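Thiol:disulfide interchange protein (Proteus mirabilis HI4320, PDB 4OCE) probably acts as a periplasmic dithiol oxidase of the DsbA family, introducing disulfide bonds into proteins by exchange with its own redox-active disulfide. Local coordinates at residues Phe27-Cys32 with Asp64-Leu69; Leu83-Gln88 with Ala116-Glu121; Phe38-Lys43 with Val89-Phe94; Glu72-Trp77 with Ser134-Gln139. The protein carries 1 engineered substitution. One frame throughout, in Å; residues are numbered along the deposited sequence.

The four contacts lie within the DsbA-like thioredoxin domain. Contact 1 contains C32 of the redox-active C32-C35 disulfide. Contact 3, its centre about 14 Å from that of contact 1, ties helix 33-40 to helix 86-99 and touches contact 1 where F94 meets F30. Contact 4 joins helices 70-83 and 130-145; its centre is about 11 Å from that of contact 1, and D64 and T74 connect the two. Contact 2 shares helix 86-99 with contact 3, and the centres of contacts 1 and 2 are about 20 Å apart. Along the chain, contact 1 closes before contacts 2 and 4 open, whereas contact 3 crosses all the others, so the active-site region and the helical part are interlocked.

Contact 1 (Phe27-Cys32 with Asp64-Leu69); sequences FFSFYC and DFLGPL
Y31 lies with one ring face against the backbone of G67, and its side chain runs outward along the 64-69 loop. CG is anti to the carbonyl carbon (chi1 -75°), which carries the ring over that loop. At the root, Y31 CB meets L66 CB at 4.0 Å. Along the ring, Y31 CD2 lies 3.3 Å from L66 O. Over the centre sits G67 CA, 3.4 Å from the centroid of the Y31 ring and 6° off its normal, a CH-pi contact that a side-chain-free residue permits. Beyond it, Y31 CE1 touches P68 CD at 3.5 Å. At the tip, Y31 OH accepts a hydrogen bond from L69 N (3.0 Å, 149° at the hydrogen). S29 OG steadies the root by accepting from Y31 N at 3.0 Å, an ST turn, and a water bonded to S29 OG donates to L66 O. L66 CD1 reaches C32 CB at 4.0 Å; C32 is the redox-active cysteine, disulfide-bonded to C35 at the start of helix 33-40. The contact thus sets the S29-C32 turn into the thioredoxin-type CxxC helix against the loop between strand 58-62 and helix 70-83, with M73 of that helix and I97 of helix 86-99 also touching Y31.

Contact 2 (Leu83-Gln88 with Ala116-Glu121); sequences LGVEDQ and AGVKAE
Two Schellman motifs, closing helix 70-83 at G84 and helix 106-115 at G117, bring L83, V85 and Q88 against A116 and V118. The polar half belongs to Q88. Its CG is anti to the backbone N (chi1 -178°), and the extended chain carries the amide to the 116-118 turn. Q88 NE2 donates to A116 O at 2.9 Å, the 159° at the hydrogen showing a fairly straight bond. The C=O...N angle is 127°, and the donor is tilted out of the carbonyl plane while the acceptor stays near the plane of the amide. A water gives the same oxygen a second partner: it donates to A116 O at 3.0 Å and to Q88 O at 3.1 Å, bridging the two backbones. The apolar half depends on V118, the buried residue of the set, whose two methyl groups divide the work. V118 CG1 meets L83 CD1 at 3.9 Å, and V118 CG2 meets V85 CG2 at 4.0 Å. F113 of helix 106-115 also packs on V118. Each glycine ends one helix, and the next begins shortly after, with V85 and K119 at its N-cap position, a compact arrangement that fits the helical insertion characteristic of DsbA proteins.

Contact 3 (Phe38-Lys43 with Val89-Phe94); sequences FSEVYK and VSPALF
S39 and E40 reach F94 and P91 through two different torsional choices. S39 OG is anti to the backbone N (chi1 170°), which swings the hydroxyl toward the neighbouring helix, while E40 bends back at chi2 (-68°) and brings its carboxylate alongside that hydroxyl. The result is a hydrogen bond within helix 33-40: S39 OG donates to E40 OE2 at 2.7 Å, meeting the oxygen from above the carboxylate plane.

The pair then faces helix 86-99 as a unit. S39 OG comes to 3.7 Å from F94 CE2, and E40 OE2 stands 3.9 Å from F94 CD2. Both approach the ring obliquely, and the carboxylate plane is turned 53° from the ring plane. The other oxygen serves a different neighbour, E40 OE1 lying 3.6 Å from P91 CG, where the two side chains cross at about a right angle. E40 OE2 also approaches S90 CB at 4.0 Å, but the hydroxyl of S90 is engaged with E86 O of its own helix. No hydrogen bond passes between the segments; with 163 Å² buried, the contact rests on van der Waals touches around a polar pair.

P91 sits where helix 86-99 kinks, since the nitrogens of P91 and A92 have no bond to the preceding turn. The contact sets the C-terminal end of the active-site helix 33-40, whose N-cap is C32, against helix 86-99, and the F94 side chain also touches the CxxC residues. F30, just after strand 24-28, packs on F94, while S39 also touches N45 of helix 44-51.

Contact 4 (Glu72-Trp77 with Ser134-Gln139); sequences EMTRAW and SLVSQQ
T74 and W77 meet the amide of Q139 in the buried part of this contact, whereas only the side chain of R75 leads toward solvent. The short helical segments approach to 8.9 Å between axes, with 122° between their directions. Q139 OE1 lies 3.2 Å from W77 CD1, at the edge of the indole and near its plane, with the amide turned 58° from the ring. The T74 and Q139 side chains point at each other from opposite directions, T74 CG2 coming to 3.5 Å from Q139 NE2. That nitrogen donates to L135 O one turn back at 3.1 Å and, weakly, to T74 O at 3.4 Å.

V136 is buried too and tightly set, its CG2 3.6 Å from R75 CA. A bend at chi3 (-66°) folds the partly exposed arginine chain, and the same methyl lies over one guanidinium face, 4.0 Å from R75 CZ. This is van der Waals contact, with no hydrogen bond between R75 and V136; R75 NH1 turns to N133 OD1 and I127 O.

Helices 70-83 and 130-145 thus cross steeply near strand 58-62, to which W77 NE1 (R60 O), T74 OG1 (H62 ND1) and Q139 OE1 (H62 N) are bonded, joining the helical part to the edge of the thioredoxin sheet. Both ends of the buried amide have partners, which probably fixes its rotation, oxygen toward the strand and nitrogen toward helix carbonyls.

Contact 1 (Phe27-Cys32 with Asp64-Leu69)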
loop_
_atom_site.group_PDB
_atom_site.type_symbol
_atom_site.label_atom_id
_atom_site.label_comp_id
_atom_site.label_asym_id
_atom_site.label_seq_id
_atom_site.Cartn_x
_atom_site.Cartn_y
_atom_site.Cartn_z
ATOM N N PHE A 27 -1.985 2.686 1.609
ATOM C CA PHE A 27 -3.043 2.160 0.741
ATOM C C PHE A 27 -2.547 2.171 -0.689
ATOM O O PHE A 27 -1.975 3.166 -1.143
ATOM C CB PHE A 27 -4.305 3.019 0.826
ATOM C CG PHE A 27 -4.964 2.985 2.165
ATOM C CD1 PHE A 27 -5.943 2.057 2.439
ATOM C CD2 PHE A 27 -4.591 3.881 3.162
ATOM C CE1 PHE A 27 -6.557 2.012 3.683
ATOM C CE2 PHE A 27 -5.200 3.848 4.412
ATOM C CZ PHE A 27 -6.198 2.912 4.670
ATOM N N PHE A 28 -2.767 1.080 -1.420
ATOM C CA PHE A 28 -2.329 1.036 -2.803
ATOM C C PHE A 28 -3.258 0.192 -3.657
ATOM O O PHE A 28 -4.189 -0.419 -3.160
ATOM C CB PHE A 28 -0.883 0.507 -2.912
ATOM C CG PHE A 28 -0.763 -1.016 -2.858
ATOM C CD1 PHE A 28 -0.458 -1.741 -4.004
ATOM C CD2 PHE A 28 -0.982 -1.697 -1.677
ATOM C CE1 PHE A 28 -0.347 -3.121 -3.970
ATOM C CE2 PHE A 28 -0.881 -3.068 -1.611
ATOM C CZ PHE A 28 -0.551 -3.802 -2.766
ATOM N N SER A 29 -3.004 0.207 -4.955
ATOM C CA SER A 29 -3.621 -0.738 -5.871
ATOM C C SER A 29 -2.609 -1.180 -6.905
ATOM O O SER A 29 -1.807 -0.386 -7.381
ATOM C CB SER A 29 -4.802 -0.093 -6.593
ATOM O OG SER A 29 -5.342 -0.975 -7.566
ATOM N N PHE A 30 -2.677 -2.454 -7.286
ATOM C CA PHE A 30 -1.861 -2.949 -8.373
ATOM C C PHE A 30 -2.282 -2.339 -9.707
ATOM O O PHE A 30 -1.541 -2.450 -10.671
ATOM C CB PHE A 30 -1.908 -4.490 -8.430
ATOM C CG PHE A 30 -1.061 -5.156 -7.389
ATOM C CD1 PHE A 30 0.324 -5.130 -7.475
ATOM C CD2 PHE A 30 -1.639 -5.832 -6.328
ATOM C CE1 PHE A 30 1.108 -5.724 -6.507
ATOM C CE2 PHE A 30 -0.849 -6.450 -5.374
ATOM C CZ PHE A 30 0.525 -6.400 -5.462
ATOM N N TYR A 31 -3.443 -1.674 -9.755
ATOM C CA TYR A 31 -3.897 -0.989 -10.972
ATOM C C TYR A 31 -3.419 0.464 -11.064
ATOM O O TYR A 31 -3.582 1.110 -12.088
ATOM C CB TYR A 31 -5.429 -0.967 -11.061
ATOM C CG TYR A 31 -6.054 -2.289 -11.455
ATOM C CD1 TYR A 31 -6.273 -2.596 -12.785
ATOM C CD2 TYR A 31 -6.430 -3.215 -10.501
ATOM C CE1 TYR A 31 -6.835 -3.805 -13.162
ATOM C CE2 TYR A 31 -6.993 -4.426 -10.876
ATOM C CZ TYR A 31 -7.200 -4.700 -12.209
ATOM O OH TYR A 31 -7.770 -5.892 -12.600
ATOM N N CYS A 32 -2.775 0.934 -10.005
ATOM C CA CYS A 32 -2.452 2.352 -9.821
ATOM C C CYS A 32 -0.996 2.657 -10.247
ATOM O O CYS A 32 -0.049 2.228 -9.593
ATOM C CB CYS A 32 -2.741 2.670 -8.346
ATOM S SG CYS A 32 -1.807 3.999 -7.520
ATOM N N ASP A 64 -10.115 -1.868 -3.289
ATOM C CA ASP A 64 -10.934 -2.631 -4.221
ATOM C C ASP A 64 -11.342 -1.818 -5.448
ATOM O O ASP A 64 -11.731 -2.393 -6.482
ATOM C CB ASP A 64 -12.236 -3.099 -3.570
ATOM C CG ASP A 64 -12.052 -4.166 -2.502
ATOM O OD1 ASP A 64 -10.909 -4.597 -2.219
ATOM O OD2 ASP A 64 -13.106 -4.569 -1.933
ATOM N N PHE A 65 -11.314 -0.492 -5.316
ATOM C CA PHE A 65 -12.135 0.376 -6.179
ATOM C C PHE A 65 -11.555 0.702 -7.542
ATOM O O PHE A 65 -12.223 1.341 -8.346
ATOM C CB PHE A 65 -12.546 1.687 -5.468
ATOM C CG PHE A 65 -11.399 2.487 -4.893
ATOM C CD1 PHE A 65 -10.627 3.317 -5.705
ATOM C CD2 PHE A 65 -11.122 2.449 -3.523
ATOM C CE1 PHE A 65 -9.585 4.061 -5.164
ATOM C CE2 PHE A 65 -10.090 3.193 -2.987
ATOM C CZ PHE A 65 -9.319 3.991 -3.807
ATOM N N LEU A 66 -10.350 0.235 -7.825
ATOM C CA LEU A 66 -9.789 0.362 -9.163
ATOM C C LEU A 66 -9.717 -0.986 -9.878
ATOM O O LEU A 66 -9.296 -1.987 -9.298
ATOM C CB LEU A 66 -8.363 0.919 -9.114
ATOM C CG LEU A 66 -8.164 2.318 -8.532
ATOM C CD1 LEU A 66 -6.697 2.651 -8.568
ATOM C CD2 LEU A 66 -8.969 3.333 -9.328
ATOM N N GLY A 67 -10.063 -1.001 -11.162
ATOM C CA GLY A 67 -9.752 -2.162 -11.982
ATOM C C GLY A 67 -10.822 -3.241 -12.010
ATOM O O GLY A 67 -11.572 -3.429 -11.045
ATOM N N PRO A 68 -10.898 -3.980 -13.127
ATOM C CA PRO A 68 -11.947 -5.005 -13.234
ATOM C C PRO A 68 -11.815 -6.128 -12.206
ATOM O O PRO A 68 -12.839 -6.697 -11.839
ATOM C CB PRO A 68 -11.755 -5.568 -14.647
ATOM C CG PRO A 68 -11.012 -4.529 -15.385
ATOM C CD PRO A 68 -10.166 -3.799 -14.389
ATOM N N LEU A 69 -10.598 -6.421 -11.762
ATOM C CA LEU A 69 -10.350 -7.416 -10.728
ATOM C C LEU A 69 -9.903 -6.785 -9.403
ATOM O O LEU A 69 -9.200 -7.408 -8.621
ATOM C CB LEU A 69 -9.292 -8.426 -11.208
ATOM C CG LEU A 69 -9.693 -9.330 -12.370
ATOM C CD1 LEU A 69 -8.442 -10.042 -12.911
ATOM C CD2 LEU A 69 -10.747 -10.346 -11.931
HETATM O O HOH W 1 -7.862 -1.685 -6.992
#

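Contact 2 (Leu83-Gln88 with Ala116-Glu121)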
loop_
_atom_site.group_PDB
_atom_site.type_symbol
_atom_site.label_atom_id
_atom_site.label_comp_id
_atom_site.label_asym_id
_atom_site.label_seq_id
_atom_site.Cartn_x
_atom_site.Cartn_y
_atom_site.Cartn_z
ATOM N N LEU A 83 1.312 -15.784 2.902
ATOM C CA LEU A 83 2.395 -16.702 2.567
ATOM C C LEU A 83 3.788 -16.093 2.711
ATOM O O LEU A 83 4.797 -16.795 2.572
ATOM C CB LEU A 83 2.217 -17.216 1.136
ATOM C CG LEU A 83 0.921 -17.970 0.842
ATOM C CD1 LEU A 83 0.935 -18.452 -0.606
ATOM C CD2 LEU A 83 0.757 -19.125 1.815
ATOM N N GLY A 84 3.853 -14.794 2.981
ATOM C CA GLY A 84 5.129 -14.105 3.110
ATOM C C GLY A 84 5.861 -13.955 1.788
ATOM O O GLY A 84 7.091 -13.959 1.748
ATOM N N VAL A 85 5.110 -13.807 0.703
ATOM C CA VAL A 85 5.705 -13.717 -0.623
ATOM C C VAL A 85 5.488 -12.358 -1.305
ATOM O O VAL A 85 5.551 -12.259 -2.525
ATOM C CB VAL A 85 5.197 -14.850 -1.551
ATOM C CG1 VAL A 85 5.588 -16.221 -0.974
ATOM C CG2 VAL A 85 3.686 -14.769 -1.747
ATOM N N GLU A 86 5.274 -11.316 -0.508
ATOM C CA GLU A 86 5.041 -9.975 -1.038
ATOM C C GLU A 86 6.105 -9.502 -2.028
ATOM O O GLU A 86 5.773 -9.025 -3.110
ATOM C CB GLU A 86 4.943 -8.953 0.109
ATOM C CG GLU A 86 3.873 -9.280 1.145
ATOM C CD GLU A 86 4.440 -9.964 2.394
ATOM O OE1 GLU A 86 5.359 -10.822 2.274
ATOM O OE2 GLU A 86 3.969 -9.630 3.507
ATOM N N ASP A 87 7.383 -9.600 -1.665
ATOM C CA ASP A 87 8.427 -9.089 -2.565
ATOM C C ASP A 87 8.586 -9.998 -3.781
ATOM O O ASP A 87 8.939 -9.551 -4.886
ATOM C CB ASP A 87 9.763 -8.977 -1.851
ATOM C CG ASP A 87 9.760 -7.935 -0.750
ATOM O OD1 ASP A 87 8.837 -7.093 -0.687
ATOM O OD2 ASP A 87 10.714 -7.971 0.046
ATOM N N GLN A 88 8.336 -11.282 -3.566
ATOM C CA GLN A 88 8.440 -12.278 -4.620
ATOM C C GLN A 88 7.422 -12.104 -5.760
ATOM O O GLN A 88 7.738 -12.363 -6.924
ATOM C CB GLN A 88 8.317 -13.679 -4.003
ATOM C CG GLN A 88 8.450 -14.809 -4.990
ATOM C CD GLN A 88 8.485 -16.164 -4.301
ATOM O OE1 GLN A 88 8.309 -16.264 -3.078
ATOM N NE2 GLN A 88 8.756 -17.206 -5.070
ATOM N N ALA A 116 5.982 -16.967 -10.512
ATOM C CA ALA A 116 6.946 -16.244 -9.696
ATOM C C ALA A 116 7.597 -17.141 -8.648
ATOM O O ALA A 116 8.473 -16.691 -7.900
ATOM C CB ALA A 116 6.269 -15.042 -9.013
ATOM N N GLY A 117 7.179 -18.407 -8.591
ATOM C CA GLY A 117 7.846 -19.390 -7.746
ATOM C C GLY A 117 7.071 -19.795 -6.504
ATOM O O GLY A 117 7.561 -20.549 -5.676
ATOM N N VAL A 118 5.856 -19.286 -6.359
ATOM C CA VAL A 118 5.047 -19.652 -5.201
ATOM C C VAL A 118 4.510 -21.085 -5.317
ATOM O O VAL A 118 4.081 -21.535 -6.395
ATOM C CB VAL A 118 3.869 -18.651 -5.022
ATOM C CG1 VAL A 118 3.011 -19.034 -3.828
ATOM C CG2 VAL A 118 4.401 -17.221 -4.880
ATOM N N LYS A 119 4.533 -21.813 -4.205
ATOM C CA LYS A 119 3.983 -23.165 -4.194
ATOM C C LYS A 119 2.482 -23.146 -4.443
ATOM O O LYS A 119 1.725 -22.524 -3.695
ATOM C CB LYS A 119 4.290 -23.838 -2.858
ATOM C CG LYS A 119 5.776 -24.083 -2.675
ATOM C CD LYS A 119 6.074 -24.661 -1.286
ATOM C CE LYS A 119 7.561 -24.679 -1.006
ATOM N NZ LYS A 119 7.839 -25.221 0.349
ATOM N N ALA A 120 2.058 -23.842 -5.489
ATOM C CA ALA A 120 0.680 -23.786 -5.935
ATOM C C ALA A 120 -0.284 -24.267 -4.852
ATOM O O ALA A 120 -1.329 -23.651 -4.619
ATOM C CB ALA A 120 0.502 -24.605 -7.213
ATOM N N GLU A 121 0.080 -25.347 -4.170
ATOM C CA GLU A 121 -0.800 -25.902 -3.148
ATOM C C GLU A 121 -0.958 -24.924 -1.977
ATOM O O GLU A 121 -2.004 -24.907 -1.322
ATOM C CB GLU A 121 -0.298 -27.271 -2.661
ATOM C CG GLU A 121 0.972 -27.225 -1.833
ATOM C CD GLU A 121 1.404 -28.619 -1.322
ATOM O OE1 GLU A 121 0.865 -29.627 -1.806
ATOM O OE2 GLU A 121 2.283 -28.701 -0.441
HETATM O O HOH W 2 9.820 -14.081 -8.347
#

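Contact 3 (Phe38-Lys43 with Val89-Phe94)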
loop_
_atom_site.group_PDB
_atom_site.type_symbol
_atom_site.label_atom_id
_atom_site.label_comp_id
_atom_site.label_asym_id
_atom_site.label_seq_id
_atom_site.Cartn_x
_atom_site.Cartn_y
_atom_site.Cartn_z
ATOM N N PHE A 38 5.905 4.043 -6.734
ATOM C CA PHE A 38 6.273 4.158 -5.322
ATOM C C PHE A 38 6.950 2.880 -4.840
ATOM O O PHE A 38 7.828 2.897 -3.984
ATOM C CB PHE A 38 5.026 4.416 -4.473
ATOM C CG PHE A 38 4.710 5.876 -4.270
ATOM C CD1 PHE A 38 5.005 6.813 -5.239
ATOM C CD2 PHE A 38 4.111 6.299 -3.102
ATOM C CE1 PHE A 38 4.714 8.148 -5.040
ATOM C CE2 PHE A 38 3.825 7.637 -2.886
ATOM C CZ PHE A 38 4.124 8.564 -3.860
ATOM N N SER A 39 6.518 1.761 -5.394
ATOM C CA SER A 39 6.999 0.459 -4.968
ATOM C C SER A 39 8.246 0.003 -5.725
ATOM O O SER A 39 9.177 -0.494 -5.112
ATOM C CB SER A 39 5.870 -0.575 -5.121
ATOM O OG SER A 39 6.357 -1.903 -4.937
ATOM N N GLU A 40 8.273 0.179 -7.047
ATOM C CA GLU A 40 9.252 -0.508 -7.885
ATOM C C GLU A 40 10.224 0.400 -8.630
ATOM O O GLU A 40 11.211 -0.085 -9.174
ATOM C CB GLU A 40 8.526 -1.338 -8.955
ATOM C CG GLU A 40 7.417 -2.220 -8.439
ATOM C CD GLU A 40 7.935 -3.346 -7.585
ATOM O OE1 GLU A 40 9.066 -3.790 -7.831
ATOM O OE2 GLU A 40 7.219 -3.776 -6.662
ATOM N N VAL A 41 9.913 1.686 -8.736
ATOM C CA VAL A 41 10.703 2.592 -9.575
ATOM C C VAL A 41 11.438 3.570 -8.684
ATOM O O VAL A 41 12.665 3.643 -8.713
ATOM C CB VAL A 41 9.824 3.381 -10.560
ATOM C CG1 VAL A 41 10.680 4.361 -11.352
ATOM C CG2 VAL A 41 9.077 2.437 -11.486
ATOM N N TYR A 42 10.681 4.278 -7.847
ATOM C CA TYR A 42 11.230 5.333 -6.999
ATOM C C TYR A 42 11.443 5.037 -5.481
ATOM O O TYR A 42 11.789 5.935 -4.731
ATOM C CB TYR A 42 10.348 6.557 -7.122
ATOM C CG TYR A 42 10.410 7.252 -8.468
ATOM C CD1 TYR A 42 11.611 7.511 -9.089
ATOM C CD2 TYR A 42 9.244 7.630 -9.111
ATOM C CE1 TYR A 42 11.658 8.165 -10.311
ATOM C CE2 TYR A 42 9.280 8.282 -10.331
ATOM C CZ TYR A 42 10.489 8.542 -10.917
ATOM O OH TYR A 42 10.518 9.189 -12.131
ATOM N N LYS A 43 11.245 3.827 -4.996
ATOM C CA LYS A 43 11.649 3.584 -3.586
ATOM C C LYS A 43 10.974 4.475 -2.523
ATOM O O LYS A 43 11.550 4.721 -1.446
ATOM C CB LYS A 43 13.162 3.834 -3.402
ATOM C CG LYS A 43 14.096 3.208 -4.430
ATOM C CD LYS A 43 15.496 3.823 -4.311
ATOM N N VAL A 89 6.198 -11.704 -5.425
ATOM C CA VAL A 89 5.150 -11.618 -6.418
ATOM C C VAL A 89 4.769 -10.196 -6.835
ATOM O O VAL A 89 4.158 -10.026 -7.880
ATOM C CB VAL A 89 3.850 -12.345 -5.958
ATOM C CG1 VAL A 89 4.130 -13.806 -5.639
ATOM C CG2 VAL A 89 3.226 -11.615 -4.769
ATOM N N SER A 90 5.112 -9.175 -6.049
ATOM C CA SER A 90 4.617 -7.840 -6.388
ATOM C C SER A 90 5.062 -7.326 -7.748
ATOM O O SER A 90 4.250 -6.776 -8.465
ATOM C CB SER A 90 4.919 -6.808 -5.291
ATOM O OG SER A 90 4.176 -7.124 -4.139
ATOM N N PRO A 91 6.342 -7.500 -8.119
ATOM C CA PRO A 91 6.739 -6.997 -9.440
ATOM C C PRO A 91 5.948 -7.645 -10.567
ATOM O O PRO A 91 5.508 -6.952 -11.495
ATOM C CB PRO A 91 8.223 -7.390 -9.529
ATOM C CG PRO A 91 8.675 -7.388 -8.073
ATOM C CD PRO A 91 7.500 -7.967 -7.334
ATOM N N ALA A 92 5.748 -8.960 -10.467
ATOM C CA ALA A 92 4.994 -9.687 -11.484
ATOM C C ALA A 92 3.525 -9.239 -11.523
ATOM O O ALA A 92 2.923 -9.173 -12.597
ATOM C CB ALA A 92 5.074 -11.199 -11.240
ATOM N N LEU A 93 2.935 -8.956 -10.362
ATOM C CA LEU A 93 1.547 -8.512 -10.350
ATOM C C LEU A 93 1.407 -7.117 -10.970
ATOM O O LEU A 93 0.501 -6.881 -11.758
ATOM C CB LEU A 93 0.972 -8.547 -8.933
ATOM C CG LEU A 93 0.814 -9.949 -8.317
ATOM C CD1 LEU A 93 0.440 -9.866 -6.849
ATOM C CD2 LEU A 93 -0.213 -10.791 -9.052
ATOM N N PHE A 94 2.299 -6.182 -10.623
ATOM C CA PHE A 94 2.245 -4.850 -11.237
ATOM C C PHE A 94 2.434 -4.966 -12.739
ATOM O O PHE A 94 1.739 -4.317 -13.518
ATOM C CB PHE A 94 3.324 -3.907 -10.678
ATOM C CG PHE A 94 2.960 -3.225 -9.374
ATOM C CD1 PHE A 94 1.907 -2.326 -9.303
ATOM C CD2 PHE A 94 3.701 -3.453 -8.235
ATOM C CE1 PHE A 94 1.586 -1.696 -8.115
ATOM C CE2 PHE A 94 3.392 -2.814 -7.031
ATOM C CZ PHE A 94 2.342 -1.939 -6.969
#

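Contact 4 (Glu72-Trp77 with Ser134-Gln139)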
loop_
_atom_site.group_PDB
_atom_site.type_symbol
_atom_site.label_atom_id
_atom_site.label_comp_id
_atom_site.label_asym_id
_atom_site.label_seq_id
_atom_site.Cartn_x
_atom_site.Cartn_y
_atom_site.Cartn_z
ATOM N N GLU A 72 -10.563 -8.818 -6.252
ATOM C CA GLU A 72 -9.826 -10.061 -6.386
ATOM C C GLU A 72 -8.334 -9.854 -6.141
ATOM O O GLU A 72 -7.668 -10.741 -5.604
ATOM C CB GLU A 72 -10.072 -10.703 -7.767
ATOM C CG GLU A 72 -11.466 -11.274 -7.954
ATOM C CD GLU A 72 -12.552 -10.227 -8.122
ATOM O OE1 GLU A 72 -12.258 -9.102 -8.582
ATOM O OE2 GLU A 72 -13.725 -10.517 -7.782
ATOM N N MET A 73 -7.815 -8.694 -6.538
ATOM C CA MET A 73 -6.423 -8.354 -6.279
ATOM C C MET A 73 -6.204 -7.991 -4.806
ATOM O O MET A 73 -5.116 -8.191 -4.260
ATOM C CB MET A 73 -5.962 -7.230 -7.210
ATOM C CG MET A 73 -5.895 -7.653 -8.666
ATOM S SD MET A 73 -4.734 -8.988 -8.998
ATOM C CE MET A 73 -3.180 -8.166 -8.613
ATOM N N THR A 74 -7.230 -7.487 -4.141
ATOM C CA THR A 74 -7.148 -7.321 -2.685
ATOM C C THR A 74 -6.970 -8.676 -2.012
ATOM O O THR A 74 -6.143 -8.819 -1.118
ATOM C CB THR A 74 -8.378 -6.591 -2.123
ATOM O OG1 THR A 74 -8.426 -5.276 -2.692
ATOM C CG2 THR A 74 -8.332 -6.490 -0.599
ATOM N N ARG A 75 -7.730 -9.674 -2.442
ATOM C CA ARG A 75 -7.538 -11.031 -1.909
ATOM C C ARG A 75 -6.161 -11.595 -2.296
ATOM O O ARG A 75 -5.525 -12.275 -1.503
ATOM C CB ARG A 75 -8.679 -11.955 -2.340
ATOM C CG ARG A 75 -8.586 -13.377 -1.767
ATOM C CD ARG A 75 -9.873 -14.153 -2.005
ATOM N NE ARG A 75 -10.989 -13.578 -1.273
ATOM C CZ ARG A 75 -11.269 -13.836 -0.001
ATOM N NH1 ARG A 75 -10.523 -14.677 0.696
ATOM N NH2 ARG A 75 -12.320 -13.252 0.582
ATOM N N ALA A 76 -5.681 -11.272 -3.497
ATOM C CA ALA A 76 -4.354 -11.708 -3.930
ATOM C C ALA A 76 -3.295 -11.161 -2.991
ATOM O O ALA A 76 -2.369 -11.866 -2.600
ATOM C CB ALA A 76 -4.054 -11.253 -5.389
ATOM N N TRP A 77 -3.444 -9.902 -2.610
ATOM C CA TRP A 77 -2.468 -9.266 -1.745
ATOM C C TRP A 77 -2.520 -9.946 -0.371
ATOM O O TRP A 77 -1.468 -10.216 0.222
ATOM C CB TRP A 77 -2.735 -7.757 -1.672
ATOM C CG TRP A 77 -1.805 -7.032 -0.794
ATOM C CD1 TRP A 77 -2.147 -6.320 0.291
ATOM C CD2 TRP A 77 -0.361 -6.960 -0.893
ATOM N NE1 TRP A 77 -1.027 -5.792 0.891
ATOM C CE2 TRP A 77 0.083 -6.166 0.185
ATOM C CE3 TRP A 77 0.579 -7.476 -1.784
ATOM C CZ2 TRP A 77 1.431 -5.873 0.406
ATOM C CZ3 TRP A 77 1.929 -7.186 -1.571
ATOM C CH2 TRP A 77 2.340 -6.394 -0.480
ATOM N N SER A 134 -9.892 -12.675 6.721
ATOM C CA SER A 134 -9.796 -11.582 7.673
ATOM C C SER A 134 -8.875 -10.463 7.178
ATOM O O SER A 134 -9.167 -9.292 7.398
ATOM C CB SER A 134 -9.342 -12.097 9.030
ATOM O OG SER A 134 -10.436 -12.731 9.667
ATOM N N LEU A 135 -7.785 -10.812 6.506
ATOM C CA LEU A 135 -6.958 -9.782 5.886
ATOM C C LEU A 135 -7.737 -8.979 4.833
ATOM O O LEU A 135 -7.559 -7.763 4.705
ATOM C CB LEU A 135 -5.697 -10.399 5.270
ATOM C CG LEU A 135 -4.623 -10.807 6.279
ATOM C CD1 LEU A 135 -3.609 -11.723 5.611
ATOM C CD2 LEU A 135 -3.932 -9.574 6.848
ATOM N N VAL A 136 -8.578 -9.651 4.059
ATOM C CA VAL A 136 -9.396 -8.957 3.074
ATOM C C VAL A 136 -10.363 -7.990 3.750
ATOM O O VAL A 136 -10.440 -6.823 3.376
ATOM C CB VAL A 136 -10.154 -9.946 2.173
ATOM C CG1 VAL A 136 -11.169 -9.231 1.317
ATOM C CG2 VAL A 136 -9.158 -10.719 1.297
ATOM N N SER A 137 -11.076 -8.464 4.764
ATOM C CA SER A 137 -12.031 -7.618 5.479
ATOM C C SER A 137 -11.320 -6.443 6.139
ATOM O O SER A 137 -11.872 -5.341 6.239
ATOM C CB SER A 137 -12.724 -8.420 6.578
ATOM O OG SER A 137 -13.632 -9.323 6.004
ATOM N N GLN A 138 -10.125 -6.710 6.653
ATOM C CA GLN A 138 -9.333 -5.679 7.313
ATOM C C GLN A 138 -9.004 -4.563 6.337
ATOM O O GLN A 138 -9.104 -3.377 6.671
ATOM C CB GLN A 138 -8.044 -6.275 7.865
ATOM C CG GLN A 138 -7.193 -5.285 8.655
ATOM C CD GLN A 138 -6.049 -5.957 9.363
ATOM O OE1 GLN A 138 -5.868 -5.809 10.578
ATOM N NE2 GLN A 138 -5.275 -6.709 8.623
ATOM N N GLN A 139 -8.585 -4.953 5.140
ATOM C CA GLN A 139 -8.266 -3.977 4.104
ATOM C C GLN A 139 -9.507 -3.181 3.693
ATOM O O GLN A 139 -9.459 -1.948 3.600
ATOM C CB GLN A 139 -7.656 -4.672 2.887
ATOM C CG GLN A 139 -6.311 -5.296 3.158
ATOM C CD GLN A 139 -5.829 -6.092 1.981
ATOM O OE1 GLN A 139 -5.181 -5.565 1.080
ATOM N NE2 GLN A 139 -6.180 -7.365 1.955
#